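Local coordinates for outer membrane lipoprotein carrier protein LolA (Thermus thermophilus, PDB 2YZY) that is of unestablished function but probably carries lipoproteins towards the outer membrane, as a LolA-like protein, at residues 45-48 with 49-52. Sequence-based numbering, arbitrary orientation.
Sequences YALP and QARL
Leu47 and Leu52 face each other as an antiparallel hydrogen-bonded pair, the last before the turn of a tight hairpin connecting strand 39-47 to strand 52-59. Two nearly straight backbone bonds close the pair: Leu47 N to Leu52 O at 2.9 Å and, in return, Leu52 N to Leu47 O at 3.2 Å. Leu47 O also accepts from Ala50 N at 3.1 Å, in a more bent bond (138°), and the two donors approach it from opposite faces of the carbonyl plane. One oxygen thus ties the strand pairing to the turn that follows, where a short 3-10 segment is closed further by Arg51 N to Pro48 O at 2.9 Å. On the side of the hairpin bearing both leucines, Leu47 CB and Leu52 CB lie 4.2 Å apart. The Leu47 side chain swings its CG opposite the backbone N (chi1 -174°), which brings Leu47 CG alongside the turn, to 3.9 Å from the methyl CB of Ala50. Outside the hairpin, Leu47 also touches Leu188 of helix 185-188, and Leu52 touches Glu185. Arg51 has a positive phi (55°), in the left-handed helical region, and shares with Leu52 the place opposite Leu47: a G1 beta bulge closing a beta hairpin.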
ATOM      1  N   TYR A  45       0.165   1.513   8.000  1.00  8.29           N
ATOM      2  CA  TYR A  45       1.160   1.860   9.012  1.00  7.83           C
ATOM      3  C   TYR A  45       2.482   1.190   8.703  1.00  7.86           C
ATOM      4  O   TYR A  45       2.521   0.009   8.362  1.00  9.09           O
ATOM      5  CB  TYR A  45       0.683   1.396  10.389  1.00  6.63           C
ATOM      6  CG  TYR A  45      -0.605   2.047  10.810  1.00  6.10           C
ATOM      7  CD1 TYR A  45      -0.599   3.232  11.542  1.00  6.53           C
ATOM      8  CD2 TYR A  45      -1.835   1.520  10.410  1.00  6.43           C
ATOM      9  CE1 TYR A  45      -1.783   3.883  11.862  1.00  7.58           C
ATOM     10  CE2 TYR A  45      -3.022   2.164  10.720  1.00  7.76           C
ATOM     11  CZ  TYR A  45      -2.988   3.343  11.444  1.00  6.95           C
ATOM     12  OH  TYR A  45      -4.166   3.993  11.732  1.00  8.28           O
ATOM     13  N   ALA A  46       3.567   1.943   8.848  1.00  8.75           N
ATOM     14  CA  ALA A  46       4.887   1.400   8.567  1.00  8.59           C
ATOM     15  C   ALA A  46       5.915   1.762   9.627  1.00  8.65           C
ATOM     16  O   ALA A  46       6.022   2.915  10.035  1.00  9.69           O
ATOM     17  CB  ALA A  46       5.373   1.898   7.204  1.00  9.82           C
ATOM     18  N   LEU A  47       6.658   0.752  10.070  1.00 10.71           N
ATOM     19  CA  LEU A  47       7.735   0.926  11.037  1.00 11.27           C
ATOM     20  C   LEU A  47       8.905   0.218  10.348  1.00 14.68           C
ATOM     21  O   LEU A  47       9.229  -0.928  10.659  1.00 13.61           O
ATOM     22  CB  LEU A  47       7.381   0.250  12.368  1.00 13.21           C
ATOM     23  CG  LEU A  47       8.347   0.451  13.544  1.00 15.23           C
ATOM     24  CD1 LEU A  47       8.641   1.930  13.742  1.00 18.76           C
ATOM     25  CD2 LEU A  47       7.739  -0.146  14.801  1.00 15.08           C
ATOM     26  N   PRO A  48       9.538   0.902   9.378  1.00 15.59           N
ATOM     27  CA  PRO A  48      10.670   0.398   8.589  1.00 18.47           C
ATOM     28  C   PRO A  48      11.809  -0.265   9.351  1.00 19.19           C
ATOM     29  O   PRO A  48      12.252  -1.350   8.981  1.00 20.51           O
ATOM     30  CB  PRO A  48      11.137   1.636   7.831  1.00 17.81           C
ATOM     31  CG  PRO A  48       9.867   2.395   7.627  1.00 17.54           C
ATOM     32  CD  PRO A  48       9.215   2.285   8.986  1.00 16.16           C
ATOM     33  N   GLN A  49      12.286   0.382  10.408  1.00 21.92           N
ATOM     34  CA  GLN A  49      13.395  -0.166  11.180  1.00 23.99           C
ATOM     35  C   GLN A  49      13.101  -1.542  11.776  1.00 24.44           C
ATOM     36  O   GLN A  49      14.015  -2.348  11.968  1.00 24.40           O
ATOM     37  CB  GLN A  49      13.794   0.812  12.287  1.00 26.60           C
ATOM     38  CG  GLN A  49      15.039   0.400  13.053  1.00 31.17           C
ATOM     39  CD  GLN A  49      15.632   1.543  13.853  1.00 33.99           C
ATOM     40  OE1 GLN A  49      14.967   2.133  14.705  1.00 36.16           O
ATOM     41  NE2 GLN A  49      16.893   1.865  13.578  1.00 35.97           N
ATOM     42  N   ALA A  50      11.831  -1.816  12.056  1.00 22.58           N
ATOM     43  CA  ALA A  50      11.436  -3.100  12.625  1.00 22.16           C
ATOM     44  C   ALA A  50      10.875  -4.029  11.552  1.00 20.44           C
ATOM     45  O   ALA A  50      10.454  -5.149  11.845  1.00 21.05           O
ATOM     46  CB  ALA A  50      10.396  -2.886  13.725  1.00 21.86           C
ATOM     47  N   ARG A  51      10.881  -3.560  10.308  1.00 20.17           N
ATOM     48  CA  ARG A  51      10.354  -4.334   9.190  1.00 20.08           C
ATOM     49  C   ARG A  51       8.915  -4.756   9.466  1.00 19.51           C
ATOM     50  O   ARG A  51       8.525  -5.889   9.189  1.00 19.15           O
ATOM     51  CB  ARG A  51      11.215  -5.576   8.930  1.00 24.11           C
ATOM     52  CG  ARG A  51      12.592  -5.278   8.355  1.00 27.25           C
ATOM     53  CD  ARG A  51      13.255  -6.557   7.854  1.00 31.72           C
ATOM     54  NE  ARG A  51      14.529  -6.302   7.189  1.00 35.41           N
ATOM     55  CZ  ARG A  51      15.617  -5.847   7.802  1.00 36.73           C
ATOM     56  NH1 ARG A  51      15.589  -5.593   9.103  1.00 37.81           N
ATOM     57  NH2 ARG A  51      16.733  -5.647   7.114  1.00 37.24           N
ATOM     58  N   LEU A  52       8.134  -3.831  10.014  1.00 17.08           N
ATOM     59  CA  LEU A  52       6.733  -4.078  10.335  1.00 17.07           C
ATOM     60  C   LEU A  52       5.828  -3.198   9.484  1.00 14.49           C
ATOM     61  O   LEU A  52       6.100  -2.016   9.292  1.00 15.30           O
ATOM     62  CB  LEU A  52       6.458  -3.794  11.811  1.00 18.56           C
ATOM     63  CG  LEU A  52       7.090  -4.685  12.878  1.00 21.15           C
ATOM     64  CD1 LEU A  52       6.562  -4.257  14.245  1.00 21.63           C
ATOM     65  CD2 LEU A  52       6.750  -6.146  12.618  1.00 22.95           C
TER